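Local atomic coordinates of pterin-4-alpha-carbinolamine dehydratase MoaB2 (Mycobacterium marinum, PDB entry 3RFQ), a protein that probably takes part in molybdenum cofactor biosynthesis, binding a pterin intermediate as a member of the MogA/MoaB family. Residues G31-V36 with V90-S95; G97-T102 with N155-R160; T107-R112 with L140-A145; R112-R117 with G146-T151. All coordinates share one frame; numbering follows the deposited sequence.

Interaction 1 (G31-V36 with V90-S95); sequences GRALVV and VDLVVS
Val90 lays its CG1 methyl against the backbone of strand 31-36, 3.6 Å from Arg32 O, while its other branch, CG2, meets Arg32 NH1 at 3.7 Å. The contact joins two parallel neighbours in the sheet of an alpha/beta fold; strand 63-71 comes between them in sequence but lies on the far side of 31-38 in the sheet, and helix 75-87 leads from it to 92-96. The short axes approach to 4.7 Å and their directions differ by 17°, and the residue pairs run in step from Ala33 with Leu92 to Val36 with Ser95. Successive bonds alternate in direction as expected for parallel strands: Leu34 N donates to Leu92 O, Val94 N to Leu34 O and Val36 N to Val94 O.

Side chains alternate likewise. Leu34, Val36 and Val93 share one face, where Val36 CG2 touches Val93 CG1 at 3.8 Å and helix 75-87 packs through Ala85 and Leu82. Ala33, Val35, Leu92 and Val94 occupy the other, with Leu58 of helix 51-60 against the first three. At the entry to the pair the regular ladder is modified. Besides its bond from Leu92 N, Arg32 O accepts Asp91 N at 3.0 Å, tilted 31° from the carbonyl plane. The Arg32 side chain turns to Asp66, with which it forms a salt bridge, rather than to Asp91. With CG beside its own backbone N (chi1 -57°), Asp91 instead reaches back to Gly31 and Arg32, where the anti lone pair of Asp91 OD2 receives Arg32 N at 2.8 Å.

Interaction 2 (G97-T102 with N155-R160); sequences GGTGVT and NLAGSR
Thr99 faces Ala157 with its hydroxyl and Asn155 with its methyl. From CB the two branches separate: chi1 of 66° sets OG1 between the backbone N and carbonyl carbon and leaves CG2 beside the N. Thr99 CG2 lies 4.0 Å from Asn155 CB and also approaches Leu156 O. Thr99 OG1 comes to 3.2 Å from Ala157 CA and 3.4 Å from Ala157 CB, and its hydrogen-bond partner is Ser141 OG.

The direct backbone link is Gly97 N to Leu156 O, 2.9 Å long and 160° at the hydrogen; nearby, Gly97 CA and Gly158 CA are 4.0 Å apart. Two waters extend it. One donates to both Gly97 O and Leu156 O; the other accepts from Thr99 N and, at 3.0 Å, from Gly158 N. Asn155, near the end of strand 151-156, spends its amide on Leu144 N, Ser95 OG and Thr111 OG1. The Gly-Gly-Thr-Gly sequence after strand 92-96 is consistent with the glycine-rich loop of MogA/MoaB proteins, for which pterin binding is inferred. Its polar links to the neighbouring strand run through backbone and water, while the Thr99 side chain supplies most of the packing and the two glycines permit close approach.

Interaction 3 (T107-R112 with L140-A145); sequences TPESTR and LSRGLA
Two bent chains bring Glu109 and Arg142 together. Glu109 starts out pointing away from the loop, and the bend at chi2 (53°) turns its carboxylate back to Arg142, which bends in turn at chi3 (-63°); the side chains cross at about a right angle and meet end-on. Arg142 NH2 donates to Glu109 OE1 at 3.0 Å and Arg142 NH1 to Glu109 OE2 at 2.9 Å. Both bonds are nearly straight at the hydrogen and reach the syn sides of the oxygens, and the carboxylate and guanidinium planes are 21° apart. This double grip fixes the rotation of both ends. Arg112 NH1 adds a weak bond to Glu109 OE2, completing a network in which one carboxylate probably balances two positive charges.

Pro108 CG lies 3.7 Å above the plane of the Arg142 guanidinium, toward the rim, and 3.3 Å from Arg142 O. Arg142 NE turns to Gly100 O, so the same guanidinium also holds the glycine-rich loop. Farther along, Leu144 CD1 lodges against the helix backbone, 3.3 Å from Pro108 O, and Leu144 CB lies 4.2 Å from Thr111 CG2. Within the loop, Gly143 N bonds to Ser141 OG, 3.0 Å away, an ST turn. Pro108 and Leu144 thus pack helix 107-114 on the loop before strand 145-148 of the alpha/beta fold, with the bidentate salt bridge at the Glu109 end.

Interaction 4 (R112-R117 with G146-T151); sequences REILDR and GVSGST
Val147 O takes two donors from residues 112-117, Asp116 N at 2.6 Å and Arg117 N at 3.2 Å, both in the carbonyl plane. Val147 N returns a bond of 2.8 Å to Arg117 O, which makes Arg117 and Val147 an antiparallel hydrogen-bonded pair. Alongside, the Arg117 side chain runs in the same direction as that of Val147, whose CB lies 4.2 Å over the centre of one guanidinium face.

Two side chains brace this core of backbone bonds. Ser148, with OG anti to its own N (chi1 -173°), donates to Ile114 O at 2.6 Å from above the carbonyl plane, tying the Ile114 carbonyl, near the end of the helical run, to the strand. Asp116 OD2 accepts Gly149 N at 2.8 Å, again from above its plane, and so holds the turn that follows the strand. Leu115 covers the backbone, with CD2 3.6 Å from Gly146 C; Gly146 has no side chain, which lets Leu115 CD1 and Arg117 O come close to its CA.

One layer out, a water donates to Asp116 OD2 and Gly149 O and accepts from Arg117 NH1, bridging the carboxylate, guanidinium and turn. Arg117 NH2 passes beyond the subunit to Val101 O of a neighbouring subunit, so this strand edge also meets the assembly interface. Ser148 to Thr151 form a type II' turn, with Gly149 at positive phi, that connects strands 145-148 and 151-156. Together Asp116 and Arg117 opposite Val147 make a classic beta bulge, placed where the short outer strand 117-118 joins the antiparallel edge of the mixed sheet.

Interaction 1 lies in the buried parallel part of the sheet and relies on strand bonds and aliphatic faces, whereas interaction 4 occupies its partly buried antiparallel margin, with a bulge, a turn and bridging water. Strand 92-96 connects interaction 1 to interaction 2: Ser95 bonds to both Asn155 and Leu156. Interactions 2 and 3 are buried too, yet more polar; one links by backbone and water beside Thr99, the other couples a salt bridge to Pro108 and Leu144 packing. Helix 107-114 serves interactions 3 and 4, whose segments overlap at Arg112, though of the two it makes contact in interaction 3 alone. Residues of interactions 2, 3 and 4 also meet neighbouring subunits.

Interaction 1 (G31-V36 with V90-S95)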
loop_
_atom_site.group_PDB
_atom_site.type_symbol
_atom_site.label_atom_id
_atom_site.label_comp_id
_atom_site.label_asym_id
_atom_site.label_seq_id
_atom_site.Cartn_x
_atom_site.Cartn_y
_atom_site.Cartn_z
ATOM N N GLY C 31 -11.611 -25.846 7.584
ATOM C CA GLY C 31 -12.193 -26.778 6.596
ATOM C C GLY C 31 -11.152 -27.719 6.007
ATOM O O GLY C 31 -10.071 -27.870 6.564
ATOM N N ARG C 32 -11.496 -28.366 4.903
ATOM C CA ARG C 32 -10.600 -29.279 4.211
ATOM C C ARG C 32 -9.860 -28.532 3.091
ATOM O O ARG C 32 -10.462 -27.728 2.366
ATOM C CB ARG C 32 -11.391 -30.422 3.558
ATOM C CG ARG C 32 -11.923 -31.531 4.481
ATOM C CD ARG C 32 -12.894 -32.461 3.688
ATOM N NE ARG C 32 -12.262 -33.078 2.512
ATOM C CZ ARG C 32 -12.922 -33.575 1.466
ATOM N NH1 ARG C 32 -12.254 -34.102 0.447
ATOM N NH2 ARG C 32 -14.247 -33.551 1.412
ATOM N N ALA C 33 -8.567 -28.811 2.929
ATOM C CA ALA C 33 -7.834 -28.280 1.774
ATOM C C ALA C 33 -7.134 -29.332 0.916
ATOM O O ALA C 33 -6.847 -30.454 1.377
ATOM C CB ALA C 33 -6.861 -27.175 2.201
ATOM N N LEU C 34 -6.846 -28.952 -0.323
ATOM C CA LEU C 34 -6.019 -29.756 -1.225
ATOM C C LEU C 34 -4.980 -28.842 -1.856
ATOM O O LEU C 34 -5.285 -27.696 -2.193
ATOM C CB LEU C 34 -6.875 -30.374 -2.342
ATOM C CG LEU C 34 -6.128 -31.271 -3.348
ATOM C CD1 LEU C 34 -5.912 -32.663 -2.760
ATOM C CD2 LEU C 34 -6.878 -31.389 -4.693
ATOM N N VAL C 35 -3.765 -29.355 -2.003
ATOM C CA VAL C 35 -2.690 -28.651 -2.702
ATOM C C VAL C 35 -2.502 -29.264 -4.093
ATOM O O VAL C 35 -2.451 -30.473 -4.233
ATOM C CB VAL C 35 -1.350 -28.796 -1.957
ATOM C CG1 VAL C 35 -0.250 -27.981 -2.652
ATOM C CG2 VAL C 35 -1.507 -28.398 -0.455
ATOM N N VAL C 36 -2.438 -28.421 -5.116
ATOM C CA VAL C 36 -2.160 -28.870 -6.481
ATOM C C VAL C 36 -0.838 -28.256 -6.913
ATOM O O VAL C 36 -0.757 -27.047 -7.068
ATOM C CB VAL C 36 -3.285 -28.465 -7.469
ATOM C CG1 VAL C 36 -2.925 -28.880 -8.918
ATOM C CG2 VAL C 36 -4.579 -29.088 -7.045
ATOM N N VAL C 90 -14.036 -30.367 -1.267
ATOM C CA VAL C 90 -12.899 -29.708 -0.626
ATOM C C VAL C 90 -13.257 -28.213 -0.453
ATOM O O VAL C 90 -13.885 -27.632 -1.357
ATOM C CB VAL C 90 -11.654 -29.841 -1.545
ATOM C CG1 VAL C 90 -10.490 -29.028 -1.041
ATOM C CG2 VAL C 90 -11.257 -31.340 -1.727
ATOM N N ASP C 91 -12.889 -27.596 0.674
ATOM C CA ASP C 91 -13.241 -26.178 0.882
ATOM C C ASP C 91 -12.285 -25.194 0.197
ATOM O O ASP C 91 -12.722 -24.147 -0.289
ATOM C CB ASP C 91 -13.370 -25.821 2.371
ATOM C CG ASP C 91 -14.384 -26.683 3.083
ATOM O OD1 ASP C 91 -15.620 -26.545 2.834
ATOM O OD2 ASP C 91 -13.925 -27.507 3.892
ATOM N N LEU C 92 -10.993 -25.547 0.185
ATOM C CA LEU C 92 -9.918 -24.689 -0.325
ATOM C C LEU C 92 -8.937 -25.477 -1.174
ATOM O O LEU C 92 -8.323 -26.436 -0.695
ATOM C CB LEU C 92 -9.157 -24.020 0.825
ATOM C CG LEU C 92 -7.915 -23.184 0.429
ATOM C CD1 LEU C 92 -8.245 -22.112 -0.634
ATOM C CD2 LEU C 92 -7.240 -22.539 1.625
ATOM N N VAL C 93 -8.799 -25.087 -2.433
ATOM C CA VAL C 93 -7.710 -25.584 -3.263
ATOM C C VAL C 93 -6.659 -24.474 -3.465
ATOM O O VAL C 93 -6.988 -23.394 -3.936
ATOM C CB VAL C 93 -8.204 -26.111 -4.635
ATOM C CG1 VAL C 93 -6.998 -26.647 -5.497
ATOM C CG2 VAL C 93 -9.239 -27.209 -4.444
ATOM N N VAL C 94 -5.407 -24.763 -3.116
ATOM C CA VAL C 94 -4.304 -23.866 -3.421
ATOM C C VAL C 94 -3.469 -24.606 -4.464
ATOM O O VAL C 94 -3.009 -25.712 -4.194
ATOM C CB VAL C 94 -3.468 -23.567 -2.139
ATOM C CG1 VAL C 94 -2.275 -22.701 -2.446
ATOM C CG2 VAL C 94 -4.330 -22.898 -1.062
ATOM N N SER C 95 -3.320 -24.040 -5.670
ATOM C CA SER C 95 -2.376 -24.573 -6.670
ATOM C C SER C 95 -1.071 -23.767 -6.602
ATOM O O SER C 95 -1.080 -22.617 -6.192
ATOM C CB SER C 95 -2.972 -24.511 -8.088
ATOM O OG SER C 95 -3.141 -23.166 -8.539
#

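Interaction 2 (G97-T102 with N155-R160)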
loop_
_atom_site.group_PDB
_atom_site.type_symbol
_atom_site.label_atom_id
_atom_site.label_comp_id
_atom_site.label_asym_id
_atom_site.label_seq_id
_atom_site.Cartn_x
_atom_site.Cartn_y
_atom_site.Cartn_z
ATOM N N GLY C 97 2.325 -22.792 -8.981
ATOM C CA GLY C 97 3.005 -22.858 -10.293
ATOM C C GLY C 97 2.115 -22.596 -11.513
ATOM O O GLY C 97 0.858 -22.621 -11.428
ATOM N N GLY C 98 2.777 -22.329 -12.642
ATOM C CA GLY C 98 2.128 -22.134 -13.916
ATOM C C GLY C 98 1.395 -20.811 -14.060
ATOM O O GLY C 98 0.453 -20.715 -14.861
ATOM N N THR C 99 1.844 -19.779 -13.332
ATOM C CA THR C 99 1.180 -18.467 -13.368
ATOM C C THR C 99 1.987 -17.341 -14.063
ATOM O O THR C 99 1.544 -16.189 -14.061
ATOM C CB THR C 99 0.755 -17.980 -11.964
ATOM O OG1 THR C 99 1.914 -17.735 -11.157
ATOM C CG2 THR C 99 -0.140 -19.007 -11.262
ATOM N N GLY C 100 3.146 -17.670 -14.643
ATOM C CA GLY C 100 3.941 -16.681 -15.363
ATOM C C GLY C 100 3.452 -16.413 -16.782
ATOM O O GLY C 100 2.269 -16.628 -17.119
ATOM N N VAL C 101 4.378 -16.012 -17.647
ATOM C CA VAL C 101 4.022 -15.655 -19.022
ATOM C C VAL C 101 4.624 -16.537 -20.120
ATOM O O VAL C 101 4.423 -16.279 -21.301
ATOM C CB VAL C 101 4.314 -14.177 -19.262
ATOM C CG1 VAL C 101 3.402 -13.339 -18.352
ATOM C CG2 VAL C 101 5.805 -13.845 -18.976
ATOM N N THR C 102 5.331 -17.604 -19.750
ATOM C CA THR C 102 5.844 -18.536 -20.762
ATOM C C THR C 102 4.673 -19.374 -21.304
ATOM O O THR C 102 3.536 -19.274 -20.781
ATOM C CB THR C 102 6.924 -19.473 -20.214
ATOM O OG1 THR C 102 6.292 -20.493 -19.433
ATOM C CG2 THR C 102 7.959 -18.710 -19.365
ATOM N N ASN C 155 -4.777 -19.624 -7.106
ATOM C CA ASN C 155 -3.546 -20.005 -7.804
ATOM C C ASN C 155 -2.420 -19.163 -7.250
ATOM O O ASN C 155 -2.486 -17.930 -7.291
ATOM C CB ASN C 155 -3.587 -19.705 -9.312
ATOM C CG ASN C 155 -4.798 -20.295 -10.060
ATOM O OD1 ASN C 155 -5.327 -19.614 -10.928
ATOM N ND2 ASN C 155 -5.189 -21.560 -9.791
ATOM N N LEU C 156 -1.371 -19.797 -6.740
ATOM C CA LEU C 156 -0.143 -19.051 -6.391
ATOM C C LEU C 156 1.011 -19.307 -7.376
ATOM O O LEU C 156 1.099 -20.392 -7.980
ATOM C CB LEU C 156 0.307 -19.422 -4.975
ATOM C CG LEU C 156 -0.697 -19.270 -3.830
ATOM C CD1 LEU C 156 -0.043 -19.738 -2.505
ATOM C CD2 LEU C 156 -1.178 -17.833 -3.730
ATOM N N ALA C 157 1.896 -18.323 -7.519
ATOM C CA ALA C 157 3.134 -18.519 -8.264
ATOM C C ALA C 157 4.023 -19.592 -7.623
ATOM O O ALA C 157 3.834 -19.961 -6.448
ATOM C CB ALA C 157 3.910 -17.192 -8.426
ATOM N N GLY C 158 4.982 -20.097 -8.394
ATOM C CA GLY C 158 5.782 -21.242 -7.953
ATOM C C GLY C 158 6.996 -21.045 -7.038
ATOM O O GLY C 158 7.432 -22.005 -6.395
ATOM N N SER C 159 7.580 -19.844 -6.956
ATOM C CA SER C 159 8.828 -19.712 -6.174
ATOM C C SER C 159 8.506 -19.944 -4.671
ATOM O O SER C 159 7.374 -19.770 -4.254
ATOM C CB SER C 159 9.456 -18.327 -6.366
ATOM O OG SER C 159 8.691 -17.366 -5.644
ATOM N N ARG C 160 9.486 -20.344 -3.874
ATOM C CA ARG C 160 9.275 -20.487 -2.424
ATOM C C ARG C 160 8.781 -19.191 -1.736
ATOM O O ARG C 160 7.935 -19.245 -0.847
ATOM C CB ARG C 160 10.576 -20.926 -1.745
ATOM C CG ARG C 160 10.354 -21.664 -0.402
ATOM C CD ARG C 160 11.378 -22.811 -0.303
ATOM N NE ARG C 160 11.307 -23.544 0.959
ATOM C CZ ARG C 160 10.638 -24.676 1.091
ATOM N NH1 ARG C 160 10.033 -25.198 0.027
ATOM N NH2 ARG C 160 10.580 -25.293 2.267
HETATM O O HOH W 1 -0.788 -21.915 -9.281
HETATM O O HOH W 2 4.229 -19.423 -11.241
#

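Interaction 3 (T107-R112 with L140-A145)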
loop_
_atom_site.group_PDB
_atom_site.type_symbol
_atom_site.label_atom_id
_atom_site.label_comp_id
_atom_site.label_asym_id
_atom_site.label_seq_id
_atom_site.Cartn_x
_atom_site.Cartn_y
_atom_site.Cartn_z
ATOM N N THR C 107 -1.964 -22.430 -15.806
ATOM C CA THR C 107 -2.819 -22.569 -14.615
ATOM C C THR C 107 -4.005 -21.585 -14.645
ATOM O O THR C 107 -5.151 -21.994 -14.373
ATOM C CB THR C 107 -2.019 -22.408 -13.315
ATOM O OG1 THR C 107 -0.915 -23.327 -13.305
ATOM C CG2 THR C 107 -2.880 -22.615 -12.073
ATOM N N PRO C 108 -3.761 -20.314 -15.016
ATOM C CA PRO C 108 -4.944 -19.408 -14.981
ATOM C C PRO C 108 -6.019 -19.764 -16.004
ATOM O O PRO C 108 -7.206 -19.689 -15.666
ATOM C CB PRO C 108 -4.358 -18.024 -15.275
ATOM C CG PRO C 108 -2.867 -18.171 -14.922
ATOM C CD PRO C 108 -2.517 -19.579 -15.317
ATOM N N GLU C 109 -5.612 -20.141 -17.221
ATOM C CA GLU C 109 -6.543 -20.550 -18.281
ATOM C C GLU C 109 -7.322 -21.803 -17.866
ATOM O O GLU C 109 -8.533 -21.879 -18.096
ATOM C CB GLU C 109 -5.829 -20.795 -19.637
ATOM C CG GLU C 109 -5.310 -19.547 -20.358
ATOM C CD GLU C 109 -4.422 -18.695 -19.459
ATOM O OE1 GLU C 109 -3.375 -19.198 -18.985
ATOM O OE2 GLU C 109 -4.811 -17.542 -19.172
ATOM N N SER C 110 -6.624 -22.780 -17.285
ATOM C CA SER C 110 -7.278 -23.985 -16.730
ATOM C C SER C 110 -8.256 -23.623 -15.612
ATOM O O SER C 110 -9.366 -24.171 -15.535
ATOM C CB SER C 110 -6.252 -24.973 -16.166
ATOM O OG SER C 110 -5.296 -25.366 -17.138
ATOM N N THR C 111 -7.836 -22.709 -14.740
ATOM C CA THR C 111 -8.653 -22.322 -13.589
ATOM C C THR C 111 -9.911 -21.545 -14.009
ATOM O O THR C 111 -11.008 -21.818 -13.525
ATOM C CB THR C 111 -7.806 -21.556 -12.572
ATOM O OG1 THR C 111 -6.732 -22.412 -12.170
ATOM C CG2 THR C 111 -8.636 -21.134 -11.339
ATOM N N ARG C 112 -9.762 -20.606 -14.929
ATOM C CA ARG C 112 -10.888 -19.759 -15.344
ATOM C C ARG C 112 -12.111 -20.574 -15.768
ATOM O O ARG C 112 -13.239 -20.189 -15.480
ATOM C CB ARG C 112 -10.474 -18.847 -16.510
ATOM C CG ARG C 112 -11.441 -17.686 -16.780
ATOM C CD ARG C 112 -10.842 -16.705 -17.807
ATOM N NE ARG C 112 -9.637 -16.006 -17.321
ATOM C CZ ARG C 112 -8.408 -16.117 -17.836
ATOM N NH1 ARG C 112 -8.165 -16.908 -18.879
ATOM N NH2 ARG C 112 -7.410 -15.424 -17.307
ATOM N N LEU C 140 3.640 -10.238 -10.229
ATOM C CA LEU C 140 3.121 -10.299 -11.597
ATOM C C LEU C 140 2.247 -11.533 -11.889
ATOM O O LEU C 140 1.842 -11.727 -13.030
ATOM C CB LEU C 140 4.282 -10.228 -12.614
ATOM C CG LEU C 140 5.074 -8.927 -12.551
ATOM C CD1 LEU C 140 6.282 -8.894 -13.495
ATOM C CD2 LEU C 140 4.153 -7.793 -12.866
ATOM N N SER C 141 2.007 -12.371 -10.874
ATOM C CA SER C 141 1.285 -13.616 -11.068
ATOM C C SER C 141 -0.057 -13.389 -11.781
ATOM O O SER C 141 -0.866 -12.538 -11.355
ATOM C CB SER C 141 1.043 -14.302 -9.712
ATOM O OG SER C 141 0.242 -15.483 -9.881
ATOM N N ARG C 142 -0.307 -14.140 -12.848
ATOM C CA ARG C 142 -1.635 -14.121 -13.489
ATOM C C ARG C 142 -2.607 -15.105 -12.804
ATOM O O ARG C 142 -3.713 -15.393 -13.316
ATOM C CB ARG C 142 -1.524 -14.456 -14.980
ATOM C CG ARG C 142 -0.487 -13.674 -15.817
ATOM C CD ARG C 142 -0.703 -13.923 -17.315
ATOM N NE ARG C 142 -0.490 -15.318 -17.620
ATOM C CZ ARG C 142 -1.425 -16.197 -18.002
ATOM N NH1 ARG C 142 -2.676 -15.838 -18.205
ATOM N NH2 ARG C 142 -1.073 -17.457 -18.215
ATOM N N GLY C 143 -2.197 -15.653 -11.665
ATOM C CA GLY C 143 -3.059 -16.600 -10.945
ATOM C C GLY C 143 -4.401 -15.978 -10.586
ATOM O O GLY C 143 -4.485 -14.791 -10.254
ATOM N N LEU C 144 -5.444 -16.789 -10.691
ATOM C CA LEU C 144 -6.798 -16.408 -10.316
ATOM C C LEU C 144 -7.195 -16.847 -8.917
ATOM O O LEU C 144 -6.557 -17.715 -8.296
ATOM C CB LEU C 144 -7.772 -17.067 -11.277
ATOM C CG LEU C 144 -7.486 -16.785 -12.752
ATOM C CD1 LEU C 144 -8.552 -17.481 -13.583
ATOM C CD2 LEU C 144 -7.393 -15.255 -13.069
ATOM N N ALA C 145 -8.298 -16.289 -8.440
ATOM C CA ALA C 145 -8.898 -16.761 -7.197
ATOM C C ALA C 145 -10.402 -16.654 -7.390
ATOM O O ALA C 145 -10.891 -15.692 -7.975
ATOM C CB ALA C 145 -8.474 -15.894 -6.042
#

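Interaction 4 (R112-R117 with G146-T151)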
loop_
_atom_site.group_PDB
_atom_site.type_symbol
_atom_site.label_atom_id
_atom_site.label_comp_id
_atom_site.label_asym_id
_atom_site.label_seq_id
_atom_site.Cartn_x
_atom_site.Cartn_y
_atom_site.Cartn_z
ATOM N N ARG C 112 -9.762 -20.606 -14.929
ATOM C CA ARG C 112 -10.888 -19.759 -15.344
ATOM C C ARG C 112 -12.111 -20.574 -15.768
ATOM O O ARG C 112 -13.239 -20.189 -15.480
ATOM C CB ARG C 112 -10.474 -18.847 -16.510
ATOM C CG ARG C 112 -11.441 -17.686 -16.780
ATOM C CD ARG C 112 -10.842 -16.705 -17.807
ATOM N NE ARG C 112 -9.637 -16.006 -17.321
ATOM C CZ ARG C 112 -8.408 -16.117 -17.836
ATOM N NH1 ARG C 112 -8.165 -16.908 -18.879
ATOM N NH2 ARG C 112 -7.410 -15.424 -17.307
ATOM N N GLU C 113 -11.862 -21.687 -16.455
ATOM C CA GLU C 113 -12.912 -22.546 -16.995
ATOM C C GLU C 113 -13.803 -23.172 -15.940
ATOM O O GLU C 113 -15.004 -23.347 -16.156
ATOM C CB GLU C 113 -12.298 -23.661 -17.834
ATOM C CG GLU C 113 -12.033 -23.259 -19.247
ATOM C CD GLU C 113 -13.281 -22.703 -19.919
ATOM O OE1 GLU C 113 -14.234 -23.503 -20.141
ATOM O OE2 GLU C 113 -13.293 -21.470 -20.201
ATOM N N ILE C 114 -13.210 -23.516 -14.807
ATOM C CA ILE C 114 -13.966 -24.152 -13.751
ATOM C C ILE C 114 -14.526 -23.180 -12.702
ATOM O O ILE C 114 -15.350 -23.602 -11.903
ATOM C CB ILE C 114 -13.192 -25.318 -13.105
ATOM C CG1 ILE C 114 -11.892 -24.846 -12.461
ATOM C CG2 ILE C 114 -12.860 -26.335 -14.155
ATOM C CD1 ILE C 114 -12.003 -24.549 -11.015
ATOM N N LEU C 115 -14.114 -21.906 -12.701
ATOM C CA LEU C 115 -14.660 -20.945 -11.719
ATOM C C LEU C 115 -16.107 -20.520 -12.003
ATOM O O LEU C 115 -16.458 -20.258 -13.148
ATOM C CB LEU C 115 -13.767 -19.723 -11.592
ATOM C CG LEU C 115 -12.378 -19.906 -10.962
ATOM C CD1 LEU C 115 -11.661 -18.554 -10.946
ATOM C CD2 LEU C 115 -12.455 -20.520 -9.558
ATOM N N ASP C 116 -16.946 -20.464 -10.968
ATOM C CA ASP C 116 -18.307 -19.912 -11.123
ATOM C C ASP C 116 -18.259 -18.391 -11.024
ATOM O O ASP C 116 -18.970 -17.680 -11.742
ATOM C CB ASP C 116 -19.299 -20.483 -10.086
ATOM C CG ASP C 116 -19.580 -21.969 -10.283
ATOM O OD1 ASP C 116 -19.554 -22.446 -11.442
ATOM O OD2 ASP C 116 -19.837 -22.674 -9.271
ATOM N N ARG C 117 -17.435 -17.895 -10.106
ATOM C CA ARG C 117 -17.188 -16.472 -10.029
ATOM C C ARG C 117 -15.805 -16.174 -9.445
ATOM O O ARG C 117 -15.216 -16.992 -8.736
ATOM C CB ARG C 117 -18.322 -15.761 -9.267
ATOM C CG ARG C 117 -18.505 -16.181 -7.832
ATOM C CD ARG C 117 -19.979 -16.108 -7.450
ATOM N NE ARG C 117 -20.157 -16.674 -6.111
ATOM C CZ ARG C 117 -20.497 -17.942 -5.845
ATOM N NH1 ARG C 117 -20.731 -18.809 -6.833
ATOM N NH2 ARG C 117 -20.615 -18.344 -4.580
ATOM N N GLY C 146 -11.129 -17.634 -6.894
ATOM C CA GLY C 146 -12.572 -17.618 -7.019
ATOM C C GLY C 146 -13.273 -18.863 -6.502
ATOM O O GLY C 146 -12.652 -19.762 -5.918
ATOM N N VAL C 147 -14.576 -18.916 -6.745
ATOM C CA VAL C 147 -15.401 -19.997 -6.248
ATOM C C VAL C 147 -15.900 -20.866 -7.388
ATOM O O VAL C 147 -16.372 -20.371 -8.424
ATOM C CB VAL C 147 -16.569 -19.467 -5.394
ATOM C CG1 VAL C 147 -17.424 -20.607 -4.911
ATOM C CG2 VAL C 147 -16.024 -18.727 -4.169
ATOM N N SER C 148 -15.740 -22.179 -7.188
ATOM C CA SER C 148 -16.278 -23.205 -8.057
ATOM C C SER C 148 -17.117 -24.137 -7.181
ATOM O O SER C 148 -16.593 -24.748 -6.248
ATOM C CB SER C 148 -15.121 -23.949 -8.702
ATOM O OG SER C 148 -15.608 -24.847 -9.667
ATOM N N GLY C 149 -18.421 -24.209 -7.464
ATOM C CA GLY C 149 -19.399 -24.841 -6.564
ATOM C C GLY C 149 -19.304 -24.261 -5.161
ATOM O O GLY C 149 -19.602 -23.109 -4.953
ATOM N N SER C 150 -18.865 -25.057 -4.198
ATOM C CA SER C 150 -18.634 -24.545 -2.849
ATOM C C SER C 150 -17.144 -24.500 -2.472
ATOM O O SER C 150 -16.786 -24.376 -1.297
ATOM C CB SER C 150 -19.425 -25.376 -1.833
ATOM O OG SER C 150 -20.804 -25.146 -2.038
ATOM N N THR C 151 -16.286 -24.576 -3.485
ATOM C CA THR C 151 -14.858 -24.634 -3.266
ATOM C C THR C 151 -14.165 -23.343 -3.645
ATOM O O THR C 151 -14.309 -22.864 -4.776
ATOM C CB THR C 151 -14.221 -25.794 -4.071
ATOM O OG1 THR C 151 -14.813 -27.042 -3.662
ATOM C CG2 THR C 151 -12.699 -25.845 -3.848
HETATM O O HOH W 3 -20.931 -21.680 -7.190
#